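Local coordinates for putative cell invasion protein with MAC/Perforin domain (Bacteroides thetaiotaomicron VPI-5482, PDB 3KK7), which belongs to the membrane-attack complex/perforin (MACPF) family, many of whose members form pores, and may act in cell invasion, although its own function remains unsettled, at residues Tyr77-Met82 against Asp186-Leu191; Glu374-Ile379 against Val399-Gln404; Tyr491-Thr496 against Gln534-Tyr539. One frame throughout, in Å; residues are numbered along the deposited sequence.

Contact 1. Residues Tyr77-Met82 against Asp186-Leu191; sequences YPVVNM and DYLDEL. With EDO (1,2-ethanediol), chain E.
D189 N donates to V79 O over 2.8 Å and almost straight (173° at the hydrogen), though the nitrogen stands above the carbonyl plane. N81 N reaches Y187 O at 2.7 Å, close to the C=O axis. These two bonds set the register of a single backbone bridge between V80 and L188, whose CA atoms are 4.6 Å apart. A CA-H...O contact from L188 to V79 O adds to the grip, so that carbonyl is met by two groups of the 186-191 segment.

The polar side chains work as helix caps. D189 is the N-cap of helix 190-198: with CG anti to the backbone N (chi1 168°), its OD2 accepts from F192 N and more weakly from L191 N. The same OD2 takes a proton from a water, 2.6 Å away, that also donates to P78 O and so ties the cap back to the other segment. N81 caps helix 82-88, its OD1 accepting from K84 N.

Apolar contact is slight: V79 CG1 lies 4.1 Å from L188 CD2, the two side chains pointing the same way. At the far end, Y187 OH meets O1 of a 1,2-ethanediol, probably from the crystallisation liquor, near the ring plane; Y89 OH binds the same molecule.

Two helix starts of the MACPF region are thus tied together. Y187 packs on L85 and R88 of helix 82-88, V79 on Y208 of helix 201-208, and the backbones of V79 and V80 also bond to G57.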
loop_
_atom_site.group_PDB
_atom_site.type_symbol
_atom_site.label_atom_id
_atom_site.label_comp_id
_atom_site.label_asym_id
_atom_site.label_seq_id
_atom_site.Cartn_x
_atom_site.Cartn_y
_atom_site.Cartn_z
ATOM N N TYR A 77 -0.050 9.401 -8.043
ATOM C CA TYR A 77 -1.358 9.979 -8.311
ATOM C C TYR A 77 -2.108 10.350 -7.046
ATOM O O TYR A 77 -1.831 9.844 -5.945
ATOM C CB TYR A 77 -2.232 9.016 -9.097
ATOM C CG TYR A 77 -1.608 8.483 -10.352
ATOM C CD1 TYR A 77 -1.595 9.237 -11.525
ATOM C CD2 TYR A 77 -1.043 7.201 -10.377
ATOM C CE1 TYR A 77 -1.035 8.734 -12.675
ATOM C CE2 TYR A 77 -0.468 6.693 -11.517
ATOM C CZ TYR A 77 -0.464 7.455 -12.661
ATOM O OH TYR A 77 0.122 6.934 -13.790
ATOM N N PRO A 78 -3.084 11.234 -7.197
ATOM C CA PRO A 78 -3.783 11.657 -5.987
ATOM C C PRO A 78 -4.653 10.553 -5.427
ATOM O O PRO A 78 -5.347 9.884 -6.187
ATOM C CB PRO A 78 -4.668 12.835 -6.440
ATOM C CG PRO A 78 -4.394 13.080 -7.875
ATOM C CD PRO A 78 -3.312 12.124 -8.351
ATOM N N VAL A 79 -4.599 10.371 -4.108
ATOM C CA VAL A 79 -5.534 9.511 -3.396
ATOM C C VAL A 79 -6.591 10.395 -2.708
ATOM O O VAL A 79 -7.806 10.180 -2.863
ATOM C CB VAL A 79 -4.808 8.636 -2.393
ATOM C CG1 VAL A 79 -5.784 7.921 -1.526
ATOM C CG2 VAL A 79 -3.905 7.678 -3.144
ATOM N N VAL A 80 -6.127 11.409 -1.990
ATOM C CA VAL A 80 -7.042 12.384 -1.419
ATOM C C VAL A 80 -7.294 13.477 -2.434
ATOM O O VAL A 80 -6.351 13.982 -3.046
ATOM C CB VAL A 80 -6.508 13.006 -0.115
ATOM C CG1 VAL A 80 -7.573 13.896 0.490
ATOM C CG2 VAL A 80 -6.113 11.917 0.890
ATOM N N ASN A 81 -8.571 13.810 -2.648
ATOM C CA ASN A 81 -8.925 15.023 -3.398
ATOM C C ASN A 81 -8.733 16.254 -2.492
ATOM O O ASN A 81 -9.685 16.715 -1.856
ATOM C CB ASN A 81 -10.359 14.952 -3.926
ATOM C CG ASN A 81 -10.734 16.159 -4.797
ATOM O OD1 ASN A 81 -10.059 17.168 -4.780
ATOM N ND2 ASN A 81 -11.808 16.042 -5.556
HETATM N N MSE A 82 -7.492 16.767 -2.459
HETATM C CA MSE A 82 -7.081 17.890 -1.616
HETATM C C MSE A 82 -7.816 19.189 -1.882
HETATM O O MSE A 82 -8.145 19.907 -0.956
HETATM C CB MSE A 82 -5.583 18.150 -1.779
HETATM C CG MSE A 82 -4.715 17.057 -1.216
HETATM SE SE MSE A 82 -4.896 16.787 0.733
HETATM C CE MSE A 82 -4.295 18.556 1.242
ATOM N N ASP A 186 -15.694 10.522 1.952
ATOM C CA ASP A 186 -16.158 11.603 1.072
ATOM C C ASP A 186 -15.116 12.372 0.240
ATOM O O ASP A 186 -15.496 13.065 -0.661
ATOM C CB ASP A 186 -16.938 12.616 1.929
ATOM C CG ASP A 186 -18.386 12.193 2.189
ATOM O OD1 ASP A 186 -19.163 12.176 1.215
ATOM O OD2 ASP A 186 -18.766 11.903 3.348
ATOM N N TYR A 187 -13.817 12.242 0.506
ATOM C CA TYR A 187 -12.825 13.093 -0.148
ATOM C C TYR A 187 -11.745 12.370 -0.983
ATOM O O TYR A 187 -10.687 12.945 -1.297
ATOM C CB TYR A 187 -12.207 14.019 0.904
ATOM C CG TYR A 187 -13.256 14.939 1.479
ATOM C CD1 TYR A 187 -13.610 16.118 0.815
ATOM C CD2 TYR A 187 -13.958 14.602 2.636
ATOM C CE1 TYR A 187 -14.603 16.944 1.282
ATOM C CE2 TYR A 187 -14.964 15.441 3.116
ATOM C CZ TYR A 187 -15.270 16.618 2.426
ATOM O OH TYR A 187 -16.229 17.480 2.904
ATOM N N LEU A 188 -12.033 11.135 -1.394
ATOM C CA LEU A 188 -11.117 10.404 -2.243
ATOM C C LEU A 188 -11.195 10.865 -3.701
ATOM O O LEU A 188 -12.242 11.266 -4.201
ATOM C CB LEU A 188 -11.362 8.898 -2.147
ATOM C CG LEU A 188 -11.123 8.268 -0.770
ATOM C CD1 LEU A 188 -11.604 6.789 -0.802
ATOM C CD2 LEU A 188 -9.632 8.406 -0.347
ATOM N N ASP A 189 -10.045 10.831 -4.369
ATOM C CA ASP A 189 -9.964 11.177 -5.767
ATOM C C ASP A 189 -10.802 10.156 -6.529
ATOM O O ASP A 189 -10.753 8.952 -6.217
ATOM C CB ASP A 189 -8.498 11.156 -6.202
ATOM C CG ASP A 189 -8.331 11.215 -7.695
ATOM O OD1 ASP A 189 -8.193 12.320 -8.226
ATOM O OD2 ASP A 189 -8.373 10.142 -8.329
ATOM N N GLU A 190 -11.579 10.605 -7.509
ATOM C CA GLU A 190 -12.454 9.672 -8.216
ATOM C C GLU A 190 -11.671 8.581 -9.009
ATOM O O GLU A 190 -12.155 7.466 -9.167
ATOM C CB GLU A 190 -13.455 10.409 -9.107
ATOM C CG GLU A 190 -12.784 11.217 -10.170
ATOM C CD GLU A 190 -13.751 12.006 -11.026
ATOM O OE1 GLU A 190 -14.759 11.422 -11.514
ATOM O OE2 GLU A 190 -13.471 13.209 -11.239
ATOM N N LEU A 191 -10.469 8.879 -9.494
ATOM C CA LEU A 191 -9.730 7.850 -10.229
ATOM C C LEU A 191 -9.147 6.821 -9.254
ATOM O O LEU A 191 -8.985 5.655 -9.588
ATOM C CB LEU A 191 -8.655 8.466 -11.135
ATOM C CG LEU A 191 -9.170 9.451 -12.215
ATOM C CD1 LEU A 191 -7.994 9.885 -13.124
ATOM C CD2 LEU A 191 -10.348 8.871 -13.049
HETATM C C1 EDO E . -18.538 15.667 4.777
HETATM O O1 EDO E . -17.470 16.617 4.867
HETATM C C2 EDO E . -18.725 14.985 6.126
HETATM O O2 EDO E . -19.473 15.818 7.027
HETATM O O HOH W 1 -5.958 9.210 -8.725
#

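Contact 2. Residues Glu374-Ile379 against Val399-Gln404; sequences EPYIEI and VLNTRQ
Y376, I377 and E378 pair with N401, L400 and V399 in an antiparallel beta hairpin, the axes of strands 376-379 and 399-401 coming within 4.6 Å at 149° between their directions. Y376-N401 and E378-V399 are hydrogen-bonded pairs, each with two backbone bonds; N401 N to Y376 O, at 2.8 Å, runs nearly head-on to the carbonyl. Between them I377-L400 is a non-hydrogen-bonded pair, where I377 CA makes a CA-H...O contact with V399 O.

The face carrying Y376, E378, V399 and N401 is polar at its centre. N401 lies across the tyrosine: its CB sits 3.7 Å from the ring centroid, a CH-pi contact over the face, and its amide is stacked at 18° to the ring plane. Y376 CG stands between the backbone N and the carbonyl carbon, which swings the ring under N401. K452 makes a cation-pi contact with this ring, while K407 bridges N401 OD1 and E378 OE2, and E378 OE1 pairs with K457; these lysines would probably keep the buried carboxylate ionised.

On the opposite face I377 CG1 touches L400 CD1 at 3.9 Å. Beyond the paired strands P375 CB approaches N401 O to 3.2 Å. The asparagine amide also reaches the glutamate: N401 ND2 donates to E378 OE2 over 2.8 Å, arriving from above the carboxylate plane, the two flat groups turned 67° apart.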
loop_
_atom_site.group_PDB
_atom_site.type_symbol
_atom_site.label_atom_id
_atom_site.label_comp_id
_atom_site.label_asym_id
_atom_site.label_seq_id
_atom_site.Cartn_x
_atom_site.Cartn_y
_atom_site.Cartn_z
ATOM N N GLU A 374 -14.421 -14.323 -10.988
ATOM C CA GLU A 374 -15.844 -14.643 -10.870
ATOM C C GLU A 374 -16.184 -14.865 -9.410
ATOM O O GLU A 374 -15.517 -15.647 -8.737
ATOM C CB GLU A 374 -16.202 -15.921 -11.653
ATOM C CG GLU A 374 -17.710 -16.343 -11.591
ATOM C CD GLU A 374 -18.019 -17.657 -12.334
ATOM O OE1 GLU A 374 -17.160 -18.125 -13.116
ATOM O OE2 GLU A 374 -19.125 -18.212 -12.122
ATOM N N PRO A 375 -17.215 -14.173 -8.911
ATOM C CA PRO A 375 -17.708 -14.492 -7.580
ATOM C C PRO A 375 -18.641 -15.721 -7.548
ATOM O O PRO A 375 -19.166 -16.139 -8.570
ATOM C CB PRO A 375 -18.445 -13.223 -7.170
ATOM C CG PRO A 375 -18.800 -12.577 -8.406
ATOM C CD PRO A 375 -17.789 -12.922 -9.419
ATOM N N TYR A 376 -18.833 -16.276 -6.354
ATOM C CA TYR A 376 -19.626 -17.480 -6.171
ATOM C C TYR A 376 -19.835 -17.723 -4.692
ATOM O O TYR A 376 -19.016 -17.325 -3.884
ATOM C CB TYR A 376 -18.915 -18.702 -6.769
ATOM C CG TYR A 376 -17.547 -18.991 -6.195
ATOM C CD1 TYR A 376 -17.397 -19.800 -5.070
ATOM C CD2 TYR A 376 -16.398 -18.475 -6.795
ATOM C CE1 TYR A 376 -16.128 -20.081 -4.541
ATOM C CE2 TYR A 376 -15.134 -18.739 -6.280
ATOM C CZ TYR A 376 -15.001 -19.539 -5.149
ATOM O OH TYR A 376 -13.746 -19.798 -4.654
ATOM N N ILE A 377 -20.931 -18.384 -4.352
ATOM C CA ILE A 377 -21.204 -18.789 -2.994
ATOM C C ILE A 377 -20.821 -20.251 -2.876
ATOM O O ILE A 377 -21.230 -21.050 -3.707
ATOM C CB ILE A 377 -22.678 -18.649 -2.675
ATOM C CG1 ILE A 377 -23.096 -17.174 -2.772
ATOM C CG2 ILE A 377 -22.957 -19.222 -1.291
ATOM C CD1 ILE A 377 -24.567 -16.921 -2.490
ATOM N N GLU A 378 -20.023 -20.594 -1.869
ATOM C CA GLU A 378 -19.704 -21.988 -1.584
ATOM C C GLU A 378 -20.325 -22.341 -0.222
ATOM O O GLU A 378 -20.111 -21.623 0.769
ATOM C CB GLU A 378 -18.191 -22.252 -1.619
ATOM C CG GLU A 378 -17.344 -21.409 -0.640
ATOM C CD GLU A 378 -15.843 -21.621 -0.793
ATOM O OE1 GLU A 378 -15.456 -22.746 -1.179
ATOM O OE2 GLU A 378 -15.052 -20.672 -0.520
ATOM N N ILE A 379 -21.150 -23.392 -0.183
ATOM C CA ILE A 379 -21.757 -23.861 1.069
ATOM C C ILE A 379 -20.819 -24.936 1.609
ATOM O O ILE A 379 -20.712 -26.033 1.038
ATOM C CB ILE A 379 -23.180 -24.451 0.865
ATOM C CG1 ILE A 379 -24.103 -23.421 0.188
ATOM C CG2 ILE A 379 -23.759 -24.902 2.208
ATOM C CD1 ILE A 379 -25.207 -24.023 -0.650
ATOM N N VAL A 399 -20.620 -19.195 2.047
ATOM C CA VAL A 399 -19.515 -18.235 2.036
ATOM C C VAL A 399 -19.466 -17.549 0.676
ATOM O O VAL A 399 -19.191 -18.183 -0.329
ATOM C CB VAL A 399 -18.157 -18.919 2.333
ATOM C CG1 VAL A 399 -17.037 -17.907 2.296
ATOM C CG2 VAL A 399 -18.169 -19.604 3.686
ATOM N N LEU A 400 -19.734 -16.244 0.638
ATOM C CA LEU A 400 -19.620 -15.486 -0.611
ATOM C C LEU A 400 -18.157 -15.199 -0.911
ATOM O O LEU A 400 -17.480 -14.541 -0.122
ATOM C CB LEU A 400 -20.372 -14.175 -0.499
ATOM C CG LEU A 400 -20.291 -13.256 -1.722
ATOM C CD1 LEU A 400 -20.990 -13.884 -2.957
ATOM C CD2 LEU A 400 -20.865 -11.890 -1.336
ATOM N N ASN A 401 -17.669 -15.718 -2.036
ATOM C CA ASN A 401 -16.346 -15.369 -2.545
ATOM C C ASN A 401 -16.498 -14.143 -3.437
ATOM O O ASN A 401 -17.217 -14.212 -4.441
ATOM C CB ASN A 401 -15.686 -16.523 -3.313
ATOM C CG ASN A 401 -15.016 -17.555 -2.380
ATOM O OD1 ASN A 401 -13.815 -17.819 -2.488
ATOM N ND2 ASN A 401 -15.798 -18.132 -1.454
ATOM N N THR A 402 -15.841 -13.034 -3.066
ATOM C CA THR A 402 -15.970 -11.775 -3.795
ATOM C C THR A 402 -15.102 -11.774 -5.042
ATOM O O THR A 402 -14.338 -12.691 -5.257
ATOM C CB THR A 402 -15.596 -10.562 -2.903
ATOM O OG1 THR A 402 -14.181 -10.549 -2.642
ATOM C CG2 THR A 402 -16.367 -10.609 -1.589
ATOM N N ARG A 403 -15.202 -10.724 -5.840
ATOM C CA ARG A 403 -14.373 -10.556 -7.019
ATOM C C ARG A 403 -12.880 -10.552 -6.690
ATOM O O ARG A 403 -12.024 -11.014 -7.481
ATOM C CB ARG A 403 -14.693 -9.229 -7.698
ATOM C CG ARG A 403 -16.060 -9.143 -8.360
ATOM C CD ARG A 403 -16.136 -7.887 -9.228
ATOM N NE ARG A 403 -16.141 -6.681 -8.411
ATOM C CZ ARG A 403 -15.772 -5.460 -8.816
ATOM N NH1 ARG A 403 -15.818 -4.449 -7.958
ATOM N NH2 ARG A 403 -15.352 -5.233 -10.050
ATOM N N GLN A 404 -12.586 -10.008 -5.515
ATOM C CA GLN A 404 -11.224 -9.791 -5.056
ATOM C C GLN A 404 -10.709 -11.083 -4.449
ATOM O O GLN A 404 -9.526 -11.221 -4.170
ATOM C CB GLN A 404 -11.206 -8.654 -4.028
ATOM C CG GLN A 404 -11.714 -7.273 -4.523
ATOM C CD GLN A 404 -13.255 -7.112 -4.645
ATOM O OE1 GLN A 404 -14.035 -7.876 -4.060
ATOM N NE2 GLN A 404 -13.684 -6.112 -5.424
#

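Contact 3. Residues Tyr491-Thr496 against Gln534-Tyr539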
loop_
_atom_site.group_PDB
_atom_site.type_symbol
_atom_site.label_atom_id
_atom_site.label_comp_id
_atom_site.label_asym_id
_atom_site.label_seq_id
_atom_site.Cartn_x
_atom_site.Cartn_y
_atom_site.Cartn_z
ATOM N N TYR A 491 -24.119 1.963 -0.901
ATOM C CA TYR A 491 -23.923 1.272 0.365
ATOM C C TYR A 491 -25.250 0.601 0.693
ATOM O O TYR A 491 -26.271 1.283 0.902
ATOM C CB TYR A 491 -23.507 2.238 1.471
ATOM C CG TYR A 491 -22.171 2.870 1.262
ATOM C CD1 TYR A 491 -21.017 2.217 1.658
ATOM C CD2 TYR A 491 -22.046 4.115 0.670
ATOM C CE1 TYR A 491 -19.752 2.786 1.472
ATOM C CE2 TYR A 491 -20.779 4.693 0.481
ATOM C CZ TYR A 491 -19.645 4.008 0.886
ATOM O OH TYR A 491 -18.392 4.529 0.719
ATOM N N ILE A 492 -25.225 -0.734 0.655
ATOM C CA ILE A 492 -26.367 -1.575 0.992
ATOM C C ILE A 492 -26.115 -2.105 2.398
ATOM O O ILE A 492 -25.117 -2.776 2.644
ATOM C CB ILE A 492 -26.549 -2.709 -0.020
ATOM C CG1 ILE A 492 -26.563 -2.107 -1.427
ATOM C CG2 ILE A 492 -27.833 -3.460 0.244
ATOM C CD1 ILE A 492 -27.067 -3.042 -2.523
ATOM N N TYR A 493 -27.008 -1.764 3.321
ATOM C CA TYR A 493 -26.761 -1.988 4.736
ATOM C C TYR A 493 -27.940 -2.636 5.400
ATOM O O TYR A 493 -29.082 -2.388 5.029
ATOM C CB TYR A 493 -26.430 -0.668 5.449
ATOM C CG TYR A 493 -27.563 0.335 5.527
ATOM C CD1 TYR A 493 -27.848 1.172 4.452
ATOM C CD2 TYR A 493 -28.319 0.475 6.698
ATOM C CE1 TYR A 493 -28.859 2.114 4.527
ATOM C CE2 TYR A 493 -29.348 1.411 6.786
ATOM C CZ TYR A 493 -29.618 2.224 5.695
ATOM O OH TYR A 493 -30.641 3.141 5.764
ATOM N N ASN A 494 -27.623 -3.484 6.374
ATOM C CA ASN A 494 -28.610 -4.188 7.187
ATOM C C ASN A 494 -28.637 -3.568 8.586
ATOM O O ASN A 494 -27.741 -3.836 9.396
ATOM C CB ASN A 494 -28.247 -5.666 7.270
ATOM C CG ASN A 494 -29.305 -6.491 7.975
ATOM O OD1 ASN A 494 -29.802 -6.121 9.043
ATOM N ND2 ASN A 494 -29.642 -7.625 7.383
ATOM N N PRO A 495 -29.666 -2.754 8.882
ATOM C CA PRO A 495 -29.681 -2.030 10.135
ATOM C C PRO A 495 -30.132 -2.860 11.346
ATOM O O PRO A 495 -30.239 -2.301 12.431
ATOM C CB PRO A 495 -30.670 -0.922 9.852
ATOM C CG PRO A 495 -31.701 -1.615 9.040
ATOM C CD PRO A 495 -30.927 -2.567 8.155
ATOM N N THR A 496 -30.384 -4.160 11.176
ATOM C CA THR A 496 -30.568 -5.060 12.310
ATOM C C THR A 496 -29.266 -5.765 12.672
ATOM O O THR A 496 -28.949 -5.892 13.851
ATOM C CB THR A 496 -31.579 -6.140 12.019
ATOM O OG1 THR A 496 -32.670 -5.584 11.279
ATOM C CG2 THR A 496 -32.081 -6.761 13.317
ATOM N N GLN A 534 -19.112 4.205 11.624
ATOM C CA GLN A 534 -18.951 4.069 13.076
ATOM C C GLN A 534 -19.682 2.847 13.613
ATOM O O GLN A 534 -19.272 2.289 14.636
ATOM C CB GLN A 534 -19.399 5.320 13.832
ATOM C CG GLN A 534 -18.463 6.464 13.623
ATOM C CD GLN A 534 -18.753 7.636 14.487
ATOM O OE1 GLN A 534 -19.824 7.759 15.099
ATOM N NE2 GLN A 534 -17.789 8.520 14.564
ATOM N N ARG A 535 -20.756 2.444 12.929
ATOM C CA ARG A 535 -21.646 1.418 13.446
ATOM C C ARG A 535 -21.785 0.208 12.548
ATOM O O ARG A 535 -22.363 -0.778 12.974
ATOM C CB ARG A 535 -23.027 2.025 13.745
ATOM C CG ARG A 535 -23.034 3.104 14.893
ATOM C CD ARG A 535 -24.450 3.680 15.185
ATOM N NE ARG A 535 -25.450 2.602 15.211
ATOM C CZ ARG A 535 -26.770 2.751 15.061
ATOM N NH1 ARG A 535 -27.319 3.960 14.921
ATOM N NH2 ARG A 535 -27.553 1.670 15.069
ATOM N N TYR A 536 -21.254 0.254 11.326
ATOM C CA TYR A 536 -21.347 -0.899 10.424
ATOM C C TYR A 536 -19.967 -1.458 10.046
ATOM O O TYR A 536 -18.949 -0.784 10.189
ATOM C CB TYR A 536 -22.155 -0.545 9.166
ATOM C CG TYR A 536 -23.619 -0.274 9.440
ATOM C CD1 TYR A 536 -24.025 0.924 10.003
ATOM C CD2 TYR A 536 -24.597 -1.211 9.131
ATOM C CE1 TYR A 536 -25.367 1.187 10.266
ATOM C CE2 TYR A 536 -25.963 -0.959 9.382
ATOM C CZ TYR A 536 -26.345 0.245 9.960
ATOM O OH TYR A 536 -27.673 0.521 10.234
ATOM N N LYS A 537 -19.957 -2.722 9.636
ATOM C CA LYS A 537 -18.830 -3.328 8.959
ATOM C C LYS A 537 -19.140 -3.191 7.472
ATOM O O LYS A 537 -20.220 -3.538 7.023
ATOM C CB LYS A 537 -18.697 -4.804 9.328
ATOM C CG LYS A 537 -18.258 -5.097 10.790
ATOM C CD LYS A 537 -16.782 -4.735 11.049
ATOM C CE LYS A 537 -16.409 -4.968 12.514
ATOM N NZ LYS A 537 -14.932 -4.884 12.741
ATOM N N ILE A 538 -18.204 -2.646 6.721
ATOM C CA ILE A 538 -18.403 -2.399 5.310
ATOM C C ILE A 538 -17.492 -3.309 4.464
ATOM O O ILE A 538 -16.270 -3.344 4.656
ATOM C CB ILE A 538 -18.120 -0.921 4.952
ATOM C CG1 ILE A 538 -18.968 0.035 5.807
ATOM C CG2 ILE A 538 -18.414 -0.684 3.481
ATOM C CD1 ILE A 538 -18.482 1.420 5.719
ATOM N N TYR A 539 -18.104 -4.033 3.536
ATOM C CA TYR A 539 -17.390 -4.902 2.627
ATOM C C TYR A 539 -17.678 -4.470 1.202
ATOM O O TYR A 539 -18.848 -4.320 0.816
ATOM C CB TYR A 539 -17.827 -6.340 2.832
ATOM C CG TYR A 539 -17.617 -6.784 4.242
ATOM C CD1 TYR A 539 -16.402 -7.285 4.652
ATOM C CD2 TYR A 539 -18.627 -6.679 5.180
ATOM C CE1 TYR A 539 -16.205 -7.680 5.957
ATOM C CE2 TYR A 539 -18.436 -7.073 6.468
ATOM C CZ TYR A 539 -17.225 -7.565 6.850
ATOM O OH TYR A 539 -17.037 -7.963 8.140
#
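Y493 sets its ring edge toward the face of Y536, an offset edge-to-face pair with centroids 5.6 Å apart and planes at 84°. Y493 CD2 comes nearest, 3.6 Å from Y536 OH and only slightly farther from CZ, while Y493 CB lies by CE2. Y493 CG stands between its backbone N and carbonyl carbon (chi1 67°), a rotamer that carries its hydroxyl to K525 O.

Other contacts are made round the rim of the Y536 ring. N494 O lies 3.4 Å from Y536 CE2, near the ring plane, and P495 CB comes to 3.3 Å from Y536 OH. An alanine at Y536 is likely to leave the Y493 edge without its aromatic partner and open a gap beside P495. Farther along, I538 CG2 meets the edge of the Y491 ring at Y491 CE1, 4.2 Å away.

No hydrogen bond joins the segments, but within 491-496 the side chain of N494 closes an Asx turn: its OD1 accepts from T496 N at 3.0 Å, and also from S497 N.

Facing CA atoms of Y491 and I538 are 8.3 Å apart because strand 499-504 runs between strands 489-494 and 537-540. L532 of helix 529-535 packs on Y491, Y493 and I538: a four-stranded mixed sheet with a helix against one face, in the D3 region.

How the contacts relate
The three contacts follow one another along the chain, one each in the MACPF, D2 and D3 regions, and none touches another. Contacts 2 and 3 lie on the same side of the chain's centre, their own centres about 19 Å apart; contact 1 is nearer the middle and only partly buried, whereas the other two are buried. No helix or strand is shared between them. Their chemistry follows the elements joined: contact 1 ties loops at two helix starts through backbone bonds, caps and water; contact 2 pairs adjacent hairpin strands and buries charge among lysines; contact 3 spans second-neighbour strands and relies on aromatic and apolar packing without a cross-segment hydrogen bond.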